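Local atomic coordinates of SusD homolog (Bacteroides thetaiotaomicron, PDB entry 3EHM), a protein that probably binds mucin O-glycans at the cell surface of a gut bacterium, as a SusD-family outer-membrane lipoprotein with tetratricopeptide-type helical repeats. Residues P155-Q160 with P500-I505; I248-K253 with D334-L339; E269-A274 with K326-P331; A355-I360 with S428-Q433. All blocks are in the same frame, centred on the assembly; numbering follows the deposited sequence.

Interaction 1 (P155-Q160 with P500-I505); sequences PKFDSQ and PNMAEI
Two loops of the SusD-like fold meet here, the run 155-160 leading into helix 160-178 and the turn 500-505 leading into helix 505-509, and Phe157 and Lys156 carry the contact from the first. On the buried side the Phe157 ring rests against two side chains, both on one side of its plane. Ile505 CD1 lies 3.6 Å from Phe157 CD2, and Met502 CG 3.7 Å from Phe157 CE1, both obliquely. The bend at chi3 (86°) of Met502, a selenomethionine, brings its methyl CE to Phe157 CZ, while SE stands 5.2 Å from the Phe157 ring centroid in an oblique Met-aromatic contact. Leu508 of helix 505-509 also touches the Phe157 side chain. The outer side is polar. Lys156, bent at chi2, crosses Glu504 at about a right angle and forms a salt bridge, NZ to Glu504 OE1 at 3.0 Å, met on the syn side of the carboxylate, 25° out of its plane. A water accepts from Phe157 N and donates to Asn501 O and Glu504 OE1, linking the two backbones directly and holding the carboxylate as well. Replacing Glu504 by an alanine is likely to leave the Lys156 ammonium without its counter-charge and that water with one partner fewer. Asn501 turns its ND2 to Ala154 O, whereas its OD1 takes a 2.6 Å bond from a second water, which weakly accepts from Lys156 NZ.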
loop_
_atom_site.group_PDB
_atom_site.type_symbol
_atom_site.label_atom_id
_atom_site.label_comp_id
_atom_site.label_asym_id
_atom_site.label_seq_id
_atom_site.Cartn_x
_atom_site.Cartn_y
_atom_site.Cartn_z
ATOM N N PRO A 155 -8.593 -16.528 19.484
ATOM C CA PRO A 155 -7.427 -15.639 19.446
ATOM C C PRO A 155 -7.595 -14.300 20.159
ATOM O O PRO A 155 -8.596 -13.606 19.981
ATOM C CB PRO A 155 -7.185 -15.462 17.950
ATOM C CG PRO A 155 -7.575 -16.791 17.404
ATOM C CD PRO A 155 -8.865 -17.080 18.144
ATOM N N LYS A 156 -6.600 -13.949 20.967
ATOM C CA LYS A 156 -6.588 -12.689 21.701
ATOM C C LYS A 156 -6.006 -11.621 20.770
ATOM O O LYS A 156 -5.016 -11.870 20.084
ATOM C CB LYS A 156 -5.706 -12.827 22.945
ATOM C CG LYS A 156 -5.503 -11.548 23.751
ATOM C CD LYS A 156 -6.713 -11.206 24.607
ATOM C CE LYS A 156 -6.394 -10.055 25.559
ATOM N NZ LYS A 156 -7.537 -9.717 26.452
ATOM N N PHE A 157 -6.621 -10.441 20.742
ATOM C CA PHE A 157 -6.142 -9.352 19.891
ATOM C C PHE A 157 -5.232 -8.391 20.652
ATOM O O PHE A 157 -5.368 -8.221 21.866
ATOM C CB PHE A 157 -7.320 -8.569 19.306
ATOM C CG PHE A 157 -7.999 -9.252 18.151
ATOM C CD1 PHE A 157 -8.584 -10.506 18.308
ATOM C CD2 PHE A 157 -8.068 -8.631 16.907
ATOM C CE1 PHE A 157 -9.235 -11.132 17.239
ATOM C CE2 PHE A 157 -8.716 -9.249 15.832
ATOM C CZ PHE A 157 -9.301 -10.503 16.001
ATOM N N ASP A 158 -4.304 -7.772 19.926
ATOM C CA ASP A 158 -3.365 -6.809 20.499
ATOM C C ASP A 158 -3.758 -5.414 20.029
ATOM O O ASP A 158 -4.271 -5.258 18.922
ATOM C CB ASP A 158 -1.941 -7.078 20.003
ATOM C CG ASP A 158 -1.419 -8.445 20.403
ATOM O OD1 ASP A 158 -1.183 -8.666 21.608
ATOM O OD2 ASP A 158 -1.240 -9.296 19.503
ATOM N N SER A 159 -3.517 -4.402 20.858
ATOM C CA SER A 159 -3.820 -3.034 20.451
ATOM C C SER A 159 -2.838 -2.764 19.317
ATOM O O SER A 159 -1.784 -3.396 19.250
ATOM C CB SER A 159 -3.562 -2.051 21.597
ATOM O OG SER A 159 -2.176 -1.957 21.878
ATOM N N GLN A 160 -3.167 -1.842 18.422
ATOM C CA GLN A 160 -2.266 -1.552 17.314
ATOM C C GLN A 160 -0.878 -1.118 17.791
ATOM O O GLN A 160 0.132 -1.447 17.163
ATOM C CB GLN A 160 -2.871 -0.482 16.405
ATOM C CG GLN A 160 -1.989 -0.105 15.230
ATOM C CD GLN A 160 -2.763 0.611 14.141
ATOM O OE1 GLN A 160 -3.502 1.559 14.410
ATOM N NE2 GLN A 160 -2.593 0.162 12.902
ATOM N N PRO A 500 -15.100 -14.562 21.433
ATOM C CA PRO A 500 -15.409 -13.660 22.547
ATOM C C PRO A 500 -14.319 -12.654 22.923
ATOM O O PRO A 500 -14.570 -11.726 23.687
ATOM C CB PRO A 500 -15.747 -14.625 23.689
ATOM C CG PRO A 500 -14.936 -15.840 23.364
ATOM C CD PRO A 500 -15.140 -15.968 21.872
ATOM N N ASN A 501 -13.108 -12.827 22.400
ATOM C CA ASN A 501 -12.042 -11.882 22.718
ATOM C C ASN A 501 -12.139 -10.625 21.864
ATOM O O ASN A 501 -11.461 -9.630 22.125
ATOM C CB ASN A 501 -10.665 -12.524 22.537
ATOM C CG ASN A 501 -10.207 -13.276 23.773
ATOM O OD1 ASN A 501 -10.254 -12.746 24.883
ATOM N ND2 ASN A 501 -9.753 -14.509 23.588
HETATM N N MSE A 502 -12.991 -10.667 20.845
HETATM C CA MSE A 502 -13.163 -9.520 19.964
HETATM C C MSE A 502 -13.994 -8.417 20.602
HETATM O O MSE A 502 -13.965 -7.274 20.152
HETATM C CB MSE A 502 -13.800 -9.957 18.643
HETATM C CG MSE A 502 -12.872 -10.813 17.792
HETATM SE SE MSE A 502 -13.560 -11.167 16.026
HETATM C CE MSE A 502 -12.902 -9.567 15.154
ATOM N N ALA A 503 -14.726 -8.756 21.658
ATOM C CA ALA A 503 -15.565 -7.778 22.344
ATOM C C ALA A 503 -14.729 -6.603 22.843
ATOM O O ALA A 503 -15.245 -5.520 23.105
ATOM C CB ALA A 503 -16.281 -8.445 23.518
ATOM N N GLU A 504 -13.429 -6.832 22.966
ATOM C CA GLU A 504 -12.492 -5.825 23.445
ATOM C C GLU A 504 -12.008 -4.849 22.361
ATOM O O GLU A 504 -11.411 -3.817 22.673
ATOM C CB GLU A 504 -11.303 -6.551 24.086
ATOM C CG GLU A 504 -10.008 -5.782 24.145
ATOM C CD GLU A 504 -8.908 -6.561 24.840
ATOM O OE1 GLU A 504 -8.669 -7.736 24.467
ATOM O OE2 GLU A 504 -8.282 -5.991 25.760
ATOM N N ILE A 505 -12.286 -5.167 21.099
ATOM C CA ILE A 505 -11.852 -4.337 19.970
ATOM C C ILE A 505 -12.111 -2.836 20.086
ATOM O O ILE A 505 -11.195 -2.035 19.897
ATOM C CB ILE A 505 -12.464 -4.850 18.640
ATOM C CG1 ILE A 505 -11.895 -6.231 18.313
ATOM C CG2 ILE A 505 -12.161 -3.877 17.500
ATOM C CD1 ILE A 505 -10.399 -6.244 18.139
HETATM O O HOH W 1 -10.730 -10.343 25.797
HETATM O O HOH W 2 -8.728 -9.718 22.424
HETATM O O HOH W 3 -5.268 -7.152 24.374
#

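Interaction 2 (I248-K253 with D334-L339); sequences IKSSDK and DSNSPL
Ile248 and Leu339 form an antiparallel hydrogen-bonded pair, the touching parts running 165° apart, where strand 246-248 meets strand 339-342 in a two-stranded sheet. Ile248 N donates to Leu339 O at 3.0 Å, nearly straight at the hydrogen (168°), and Leu339 N returns a bond to Ile248 O at 2.9 Å, lying in the carbonyl plane. On the face shared by this pair, Ile248 CG2 packs on Leu339 CB at 4.0 Å. Beyond the pair the chains are held by carbon contacts and water. Lys249 CB presses on Pro338 CB at 3.5 Å, tighter than usual for two carbons; CG of Lys249 sits between its own backbone N and carbonyl carbon (chi1 63°), and the extended chain leads the ammonium end away from the other segment. One water accepts from Ser250 N and donates to Ser335 O and Ser337 O; another donates to Ser250 O and Asn336 O. Asn336 belongs to a type I turn from Asp334 to Ser337, and its OD1 lies 3.7 Å from Ser250 CB. The hydroxyl of Ser250 bonds instead to Leu256 N. Direct amide pairing thus gives way to water-mediated pairing where the strands end, so Ser250 remains bridged to the turn without a direct bond.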
loop_
_atom_site.group_PDB
_atom_site.type_symbol
_atom_site.label_atom_id
_atom_site.label_comp_id
_atom_site.label_asym_id
_atom_site.label_seq_id
_atom_site.Cartn_x
_atom_site.Cartn_y
_atom_site.Cartn_z
ATOM N N ILE A 248 7.274 -9.865 -6.660
ATOM C CA ILE A 248 6.902 -11.216 -7.038
ATOM C C ILE A 248 6.298 -11.184 -8.438
ATOM O O ILE A 248 5.514 -10.295 -8.770
ATOM C CB ILE A 248 5.896 -11.817 -6.022
ATOM C CG1 ILE A 248 5.644 -13.291 -6.343
ATOM C CG2 ILE A 248 4.595 -11.027 -6.034
ATOM C CD1 ILE A 248 4.814 -14.012 -5.293
ATOM N N LYS A 249 6.696 -12.136 -9.271
ATOM C CA LYS A 249 6.183 -12.215 -10.631
ATOM C C LYS A 249 6.338 -13.642 -11.125
ATOM O O LYS A 249 7.035 -14.446 -10.504
ATOM C CB LYS A 249 6.948 -11.263 -11.555
ATOM C CG LYS A 249 8.428 -11.590 -11.701
ATOM C CD LYS A 249 9.093 -10.642 -12.691
ATOM C CE LYS A 249 10.568 -10.962 -12.854
ATOM N NZ LYS A 249 11.237 -10.023 -13.804
ATOM N N SER A 250 5.689 -13.950 -12.243
ATOM C CA SER A 250 5.740 -15.288 -12.807
ATOM C C SER A 250 7.172 -15.739 -13.063
ATOM O O SER A 250 8.000 -14.966 -13.543
ATOM C CB SER A 250 4.939 -15.339 -14.106
ATOM O OG SER A 250 4.769 -16.675 -14.534
ATOM N N SER A 251 7.447 -16.997 -12.728
ATOM C CA SER A 251 8.764 -17.602 -12.913
ATOM C C SER A 251 8.573 -19.101 -13.111
ATOM O O SER A 251 7.448 -19.599 -13.053
ATOM C CB SER A 251 9.640 -17.369 -11.682
ATOM O OG SER A 251 9.149 -18.099 -10.571
ATOM N N ASP A 252 9.671 -19.820 -13.328
ATOM C CA ASP A 252 9.606 -21.267 -13.526
ATOM C C ASP A 252 9.269 -21.963 -12.210
ATOM O O ASP A 252 8.668 -23.042 -12.201
ATOM C CB ASP A 252 10.944 -21.795 -14.081
ATOM C CG ASP A 252 12.040 -21.879 -13.019
ATOM O OD1 ASP A 252 12.202 -20.910 -12.248
ATOM O OD2 ASP A 252 12.751 -22.914 -12.964
ATOM N N LYS A 253 9.655 -21.338 -11.099
ATOM C CA LYS A 253 9.394 -21.885 -9.770
ATOM C C LYS A 253 7.900 -21.896 -9.481
ATOM O O LYS A 253 7.392 -22.775 -8.778
ATOM C CB LYS A 253 10.079 -21.039 -8.698
ATOM C CG LYS A 253 11.582 -20.933 -8.830
ATOM C CD LYS A 253 12.125 -20.003 -7.758
ATOM C CE LYS A 253 13.615 -19.777 -7.924
ATOM N NZ LYS A 253 14.120 -18.827 -6.907
ATOM N N ASP A 334 0.542 -6.659 -17.819
ATOM C CA ASP A 334 0.357 -7.886 -18.584
ATOM C C ASP A 334 0.489 -9.067 -17.626
ATOM O O ASP A 334 0.806 -8.883 -16.449
ATOM C CB ASP A 334 1.355 -7.980 -19.744
ATOM C CG ASP A 334 2.784 -7.834 -19.302
ATOM O OD1 ASP A 334 3.237 -8.646 -18.469
ATOM O OD2 ASP A 334 3.462 -6.906 -19.798
ATOM N N SER A 335 0.244 -10.276 -18.118
ATOM C CA SER A 335 0.286 -11.459 -17.267
ATOM C C SER A 335 1.582 -11.662 -16.488
ATOM O O SER A 335 1.556 -12.167 -15.365
ATOM C CB SER A 335 -0.029 -12.712 -18.092
ATOM O OG SER A 335 0.908 -12.883 -19.138
ATOM N N ASN A 336 2.707 -11.258 -17.070
ATOM C CA ASN A 336 4.007 -11.426 -16.423
ATOM C C ASN A 336 4.439 -10.261 -15.538
ATOM O O ASN A 336 5.524 -10.291 -14.955
ATOM C CB ASN A 336 5.090 -11.688 -17.478
ATOM C CG ASN A 336 4.878 -12.996 -18.215
ATOM O OD1 ASN A 336 4.754 -14.054 -17.598
ATOM N ND2 ASN A 336 4.836 -12.931 -19.543
ATOM N N SER A 337 3.599 -9.238 -15.432
ATOM C CA SER A 337 3.934 -8.086 -14.603
ATOM C C SER A 337 4.009 -8.488 -13.134
ATOM O O SER A 337 3.263 -9.351 -12.667
ATOM C CB SER A 337 2.896 -6.976 -14.769
ATOM O OG SER A 337 2.859 -6.507 -16.100
ATOM N N PRO A 338 4.914 -7.859 -12.383
ATOM C CA PRO A 338 5.055 -8.183 -10.965
ATOM C C PRO A 338 4.181 -7.325 -10.060
ATOM O O PRO A 338 3.504 -6.402 -10.512
ATOM C CB PRO A 338 6.530 -7.922 -10.714
ATOM C CG PRO A 338 6.772 -6.700 -11.547
ATOM C CD PRO A 338 6.016 -6.989 -12.840
ATOM N N LEU A 339 4.188 -7.672 -8.778
ATOM C CA LEU A 339 3.488 -6.916 -7.750
ATOM C C LEU A 339 4.652 -6.578 -6.830
ATOM O O LEU A 339 5.509 -7.426 -6.580
ATOM C CB LEU A 339 2.447 -7.773 -7.029
ATOM C CG LEU A 339 1.176 -8.045 -7.841
ATOM C CD1 LEU A 339 0.143 -8.737 -6.965
ATOM C CD2 LEU A 339 0.615 -6.733 -8.366
HETATM O O HOH W 4 3.308 -12.189 -12.972
HETATM O O HOH W 5 7.332 -12.652 -14.979
#

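Interaction 3 (E269-A274 with K326-P331); sequences ETRMGA and KFASRP
Arg271 and Arg330 lie side by side and point the same way, their guanidinium groups stacked with planes 13° apart and centres 4.0 Å apart. Arg271 NH2 sits over the centre of the Arg330 group, and Arg330 NE over that of Arg271. What draws the Arg271 group here is one carbonyl: NE and NH2 grip Lys326 O side-on, at 3.0 Å and 2.7 Å respectively. The oxygen lies near the edge of the guanidinium, tilted from its plane, and NE comes from well above the carbonyl plane, 62° out of it. A weak bond from Arg330 NH2 reaches the same Lys326 O, so the shared acceptor probably eases the closeness of two positive charges. The bend at chi2 of Arg271 (-72°) folds the chain back, letting NH1 bond to Thr270 O within its own segment. Along the backbone, Met272 N donates to Ser329 O at 2.9 Å, and the selenomethionine methyl CE rests against Ser329 CB at 3.5 Å. Pro331 CD faces Thr270 O, at 3.7 Å.

The second shell fixes these groups: Val264 O takes a further bond from Arg271 NH1, Ser329 OG bonds to Phe308 N, and Thr293 OG1 accepts from Arg330 N. Buried as a whole, the contact lays loop 326-331 against strand 270-272, which pairs with strand 67-69; Phe67 of that strand and Val264 of helix 261-266 both touch Thr270 and Pro331.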
loop_
_atom_site.group_PDB
_atom_site.type_symbol
_atom_site.label_atom_id
_atom_site.label_comp_id
_atom_site.label_asym_id
_atom_site.label_seq_id
_atom_site.Cartn_x
_atom_site.Cartn_y
_atom_site.Cartn_z
ATOM N N GLU A 269 -13.443 -3.021 -14.784
ATOM C CA GLU A 269 -13.808 -2.214 -13.630
ATOM C C GLU A 269 -12.696 -1.318 -13.088
ATOM O O GLU A 269 -12.974 -0.280 -12.501
ATOM C CB GLU A 269 -14.346 -3.128 -12.515
ATOM C CG GLU A 269 -15.572 -3.943 -12.955
ATOM C CD GLU A 269 -16.082 -4.913 -11.898
ATOM O OE1 GLU A 269 -15.255 -5.567 -11.226
ATOM O OE2 GLU A 269 -17.317 -5.034 -11.752
ATOM N N THR A 270 -11.439 -1.699 -13.283
ATOM C CA THR A 270 -10.345 -0.876 -12.778
ATOM C C THR A 270 -9.714 0.004 -13.850
ATOM O O THR A 270 -9.231 -0.483 -14.868
ATOM C CB THR A 270 -9.261 -1.742 -12.115
ATOM O OG1 THR A 270 -9.812 -2.362 -10.947
ATOM C CG2 THR A 270 -8.063 -0.885 -11.704
ATOM N N ARG A 271 -9.716 1.309 -13.593
ATOM C CA ARG A 271 -9.174 2.294 -14.521
ATOM C C ARG A 271 -8.286 3.296 -13.777
ATOM O O ARG A 271 -8.156 3.226 -12.554
ATOM C CB ARG A 271 -10.333 3.017 -15.212
ATOM C CG ARG A 271 -11.241 2.093 -16.044
ATOM C CD ARG A 271 -10.517 1.636 -17.303
ATOM N NE ARG A 271 -11.322 0.789 -18.186
ATOM C CZ ARG A 271 -11.275 -0.541 -18.203
ATOM N NH1 ARG A 271 -10.467 -1.196 -17.377
ATOM N NH2 ARG A 271 -12.010 -1.222 -19.075
HETATM N N MSE A 272 -7.676 4.221 -14.517
HETATM C CA MSE A 272 -6.796 5.234 -13.924
HETATM C C MSE A 272 -7.567 6.183 -13.004
HETATM O O MSE A 272 -8.613 6.710 -13.381
HETATM C CB MSE A 272 -6.104 6.042 -15.030
HETATM C CG MSE A 272 -5.135 7.106 -14.520
HETATM SE SE MSE A 272 -4.363 8.149 -15.971
HETATM C CE MSE A 272 -5.975 9.021 -16.592
ATOM N N GLY A 273 -7.035 6.396 -11.805
ATOM C CA GLY A 273 -7.675 7.270 -10.834
ATOM C C GLY A 273 -7.438 8.751 -11.070
ATOM O O GLY A 273 -6.407 9.145 -11.613
ATOM N N ALA A 274 -8.388 9.576 -10.635
ATOM C CA ALA A 274 -8.306 11.025 -10.820
ATOM C C ALA A 274 -7.163 11.672 -10.056
ATOM O O ALA A 274 -6.457 12.528 -10.587
ATOM C CB ALA A 274 -9.623 11.673 -10.421
ATOM N N LYS A 326 -15.373 2.349 -19.552
ATOM C CA LYS A 326 -14.782 1.106 -20.028
ATOM C C LYS A 326 -13.567 1.468 -20.865
ATOM O O LYS A 326 -12.584 0.730 -20.903
ATOM C CB LYS A 326 -15.770 0.296 -20.879
ATOM C CG LYS A 326 -15.119 -0.918 -21.547
ATOM C CD LYS A 326 -16.116 -1.827 -22.255
ATOM C CE LYS A 326 -15.391 -2.975 -22.958
ATOM N NZ LYS A 326 -16.334 -3.947 -23.586
ATOM N N PHE A 327 -13.631 2.621 -21.522
ATOM C CA PHE A 327 -12.529 3.065 -22.358
ATOM C C PHE A 327 -11.714 4.222 -21.801
ATOM O O PHE A 327 -11.043 4.939 -22.545
ATOM C CB PHE A 327 -13.052 3.389 -23.756
ATOM C CG PHE A 327 -13.748 2.230 -24.398
ATOM C CD1 PHE A 327 -15.128 2.095 -24.311
ATOM C CD2 PHE A 327 -13.011 1.226 -25.022
ATOM C CE1 PHE A 327 -15.767 0.971 -24.833
ATOM C CE2 PHE A 327 -13.641 0.102 -25.544
ATOM C CZ PHE A 327 -15.023 -0.025 -25.448
ATOM N N ALA A 328 -11.778 4.405 -20.486
ATOM C CA ALA A 328 -10.994 5.443 -19.834
ATOM C C ALA A 328 -9.581 4.868 -19.788
ATOM O O ALA A 328 -9.381 3.697 -20.118
ATOM C CB ALA A 328 -11.508 5.685 -18.419
ATOM N N SER A 329 -8.604 5.678 -19.396
ATOM C CA SER A 329 -7.229 5.189 -19.312
ATOM C C SER A 329 -7.188 3.973 -18.388
ATOM O O SER A 329 -7.897 3.925 -17.382
ATOM C CB SER A 329 -6.307 6.288 -18.776
ATOM O OG SER A 329 -6.181 7.341 -19.715
ATOM N N ARG A 330 -6.361 2.994 -18.738
ATOM C CA ARG A 330 -6.236 1.773 -17.949
ATOM C C ARG A 330 -4.816 1.585 -17.450
ATOM O O ARG A 330 -3.869 2.052 -18.070
ATOM C CB ARG A 330 -6.568 0.542 -18.794
ATOM C CG ARG A 330 -7.851 0.618 -19.574
ATOM C CD ARG A 330 -8.078 -0.687 -20.323
ATOM N NE ARG A 330 -9.266 -0.620 -21.167
ATOM C CZ ARG A 330 -9.836 -1.672 -21.742
ATOM N NH1 ARG A 330 -9.326 -2.882 -21.560
ATOM N NH2 ARG A 330 -10.914 -1.511 -22.498
ATOM N N PRO A 331 -4.653 0.888 -16.318
ATOM C CA PRO A 331 -3.301 0.663 -15.808
ATOM C C PRO A 331 -2.602 -0.239 -16.825
ATOM O O PRO A 331 -3.221 -1.165 -17.357
ATOM C CB PRO A 331 -3.546 -0.071 -14.489
ATOM C CG PRO A 331 -4.880 0.447 -14.052
ATOM C CD PRO A 331 -5.663 0.448 -15.341
#

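Interaction 4 (A355-I360 with S428-Q433); sequences ALYNLI and SKQEEQ
Leu356, at the end of helix 344-356, packs closely against the first turn of helix 429-445, while Tyr357 meets the exposed Gln430 and a bridging water. With CG anti to the backbone nitrogen (chi1 -178°), Leu356 reaches across so that CD1 lies 3.2 Å from Gln433 OE1 and CD2 lies near Gln433 CB. Its CG meets Gln430 CG at 4.1 Å. Gln433 NE2 bonds to Tyr423 OH. The looser side belongs to Gln430, whose extended chain crosses the Tyr357 ring obliquely, ring and amide planes 36° apart, with Gln430 OE1 3.7 Å from Tyr357 CE1. Its NE2 makes a weak bond to Leu356 O at 3.4 Å. A water in the plane of the Tyr357 ring lies 2.5 Å from OH and donates to Glu431 OE2, which is also salt-bridged to Arg523. A leucine in place of Tyr357 would probably leave that water without its phenol partner and Gln430 without the flat ring beside its amide. Ser428 OG caps helix 429-445 by accepting from Glu431 N, and Asn358 closes helix 344-356 in a Schellman motif. Leu434 and Ile437 of helix 429-445 continue the packing on Leu356, and Phe217 meets the Tyr357 ring edge-to-face.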
loop_
_atom_site.group_PDB
_atom_site.type_symbol
_atom_site.label_atom_id
_atom_site.label_comp_id
_atom_site.label_asym_id
_atom_site.label_seq_id
_atom_site.Cartn_x
_atom_site.Cartn_y
_atom_site.Cartn_z
ATOM N N ALA A 355 15.242 12.282 8.115
ATOM C CA ALA A 355 16.208 13.363 8.229
ATOM C C ALA A 355 15.510 14.692 8.507
ATOM O O ALA A 355 16.019 15.527 9.252
ATOM C CB ALA A 355 17.038 13.460 6.948
ATOM N N LEU A 356 14.336 14.875 7.912
ATOM C CA LEU A 356 13.573 16.105 8.093
ATOM C C LEU A 356 13.199 16.313 9.562
ATOM O O LEU A 356 13.110 17.446 10.031
ATOM C CB LEU A 356 12.308 16.071 7.228
ATOM C CG LEU A 356 11.400 17.307 7.248
ATOM C CD1 LEU A 356 12.164 18.515 6.729
ATOM C CD2 LEU A 356 10.165 17.053 6.381
ATOM N N TYR A 357 12.984 15.220 10.286
ATOM C CA TYR A 357 12.626 15.305 11.699
ATOM C C TYR A 357 13.778 14.941 12.631
ATOM O O TYR A 357 13.570 14.579 13.789
ATOM C CB TYR A 357 11.392 14.437 11.971
ATOM C CG TYR A 357 10.142 15.054 11.383
ATOM C CD1 TYR A 357 9.463 16.070 12.056
ATOM C CD2 TYR A 357 9.696 14.697 10.109
ATOM C CE1 TYR A 357 8.371 16.724 11.472
ATOM C CE2 TYR A 357 8.610 15.343 9.516
ATOM C CZ TYR A 357 7.954 16.357 10.204
ATOM O OH TYR A 357 6.894 17.007 9.617
ATOM N N ASN A 358 14.998 15.039 12.107
ATOM C CA ASN A 358 16.210 14.762 12.876
ATOM C C ASN A 358 16.324 13.390 13.532
ATOM O O ASN A 358 16.884 13.270 14.623
ATOM C CB ASN A 358 16.394 15.832 13.954
ATOM C CG ASN A 358 16.945 17.128 13.401
ATOM O OD1 ASN A 358 16.344 17.753 12.528
ATOM N ND2 ASN A 358 18.098 17.541 13.913
ATOM N N LEU A 359 15.808 12.358 12.876
ATOM C CA LEU A 359 15.894 11.011 13.425
ATOM C C LEU A 359 17.192 10.361 12.937
ATOM O O LEU A 359 17.743 9.478 13.588
ATOM C CB LEU A 359 14.678 10.185 12.991
ATOM C CG LEU A 359 13.312 10.766 13.373
ATOM C CD1 LEU A 359 12.211 9.809 12.946
ATOM C CD2 LEU A 359 13.252 11.006 14.872
ATOM N N ILE A 360 17.667 10.809 11.779
ATOM C CA ILE A 360 18.908 10.312 11.192
ATOM C C ILE A 360 19.670 11.503 10.626
ATOM O O ILE A 360 19.130 12.605 10.536
ATOM C CB ILE A 360 18.658 9.322 10.030
ATOM C CG1 ILE A 360 17.966 10.046 8.869
ATOM C CG2 ILE A 360 17.820 8.148 10.508
ATOM C CD1 ILE A 360 17.812 9.193 7.618
ATOM N N SER A 428 3.261 25.240 7.005
ATOM C CA SER A 428 4.573 25.711 7.431
ATOM C C SER A 428 5.576 25.130 6.438
ATOM O O SER A 428 5.256 24.199 5.702
ATOM C CB SER A 428 4.896 25.210 8.840
ATOM O OG SER A 428 5.047 23.801 8.851
ATOM N N LYS A 429 6.788 25.671 6.416
ATOM C CA LYS A 429 7.803 25.185 5.496
ATOM C C LYS A 429 8.107 23.708 5.723
ATOM O O LYS A 429 8.161 22.928 4.770
ATOM C CB LYS A 429 9.088 26.000 5.635
ATOM C CG LYS A 429 10.147 25.632 4.617
ATOM C CD LYS A 429 11.385 26.489 4.782
ATOM C CE LYS A 429 12.457 26.099 3.784
ATOM N NZ LYS A 429 13.667 26.961 3.913
ATOM N N GLN A 430 8.306 23.320 6.981
ATOM C CA GLN A 430 8.600 21.926 7.290
ATOM C C GLN A 430 7.435 21.031 6.869
ATOM O O GLN A 430 7.643 19.949 6.321
ATOM C CB GLN A 430 8.874 21.742 8.788
ATOM C CG GLN A 430 9.302 20.320 9.150
ATOM C CD GLN A 430 9.605 20.146 10.627
ATOM O OE1 GLN A 430 8.747 20.372 11.480
ATOM N NE2 GLN A 430 10.830 19.735 10.935
ATOM N N GLU A 431 6.211 21.483 7.123
ATOM C CA GLU A 431 5.028 20.708 6.755
ATOM C C GLU A 431 4.920 20.526 5.245
ATOM O O GLU A 431 4.504 19.468 4.778
ATOM C CB GLU A 431 3.756 21.380 7.279
ATOM C CG GLU A 431 3.465 21.115 8.752
ATOM C CD GLU A 431 2.869 19.733 8.995
ATOM O OE1 GLU A 431 1.791 19.439 8.433
ATOM O OE2 GLU A 431 3.473 18.943 9.752
ATOM N N GLU A 432 5.286 21.554 4.481
ATOM C CA GLU A 432 5.210 21.448 3.028
ATOM C C GLU A 432 6.316 20.551 2.499
ATOM O O GLU A 432 6.135 19.858 1.501
ATOM C CB GLU A 432 5.293 22.825 2.356
ATOM C CG GLU A 432 5.028 22.743 0.855
ATOM C CD GLU A 432 4.760 24.090 0.206
ATOM O OE1 GLU A 432 4.604 25.094 0.937
ATOM O OE2 GLU A 432 4.697 24.134 -1.042
ATOM N N GLN A 433 7.466 20.567 3.166
ATOM C CA GLN A 433 8.570 19.712 2.757
ATOM C C GLN A 433 8.124 18.261 2.945
ATOM O O GLN A 433 8.404 17.406 2.102
ATOM C CB GLN A 433 9.817 20.018 3.592
ATOM C CG GLN A 433 10.357 21.423 3.351
ATOM C CD GLN A 433 11.612 21.734 4.151
ATOM O OE1 GLN A 433 11.720 21.372 5.321
ATOM N NE2 GLN A 433 12.557 22.430 3.524
HETATM O O HOH W 6 5.823 18.790 11.021
#

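Interaction 3 is the buried contact of the four, interactions 1 and 2 are partly buried, and interaction 4 lies at the surface. Their chemistry follows: stacked arginines sharing a carbonyl in interaction 3, an aromatic contact beside a watered salt bridge in interaction 1, strand pairing continued by water in interaction 2, and weak amide and water bonds between helix ends in interaction 4. Interactions 2 and 3 draw on the same loop between strands 304-306 and 339-342, their centres about 22 Å apart. Interaction 1 joins the most distant parts of the sequence, and lies across the chain's centre from interaction 3, as interaction 2 does from interaction 4.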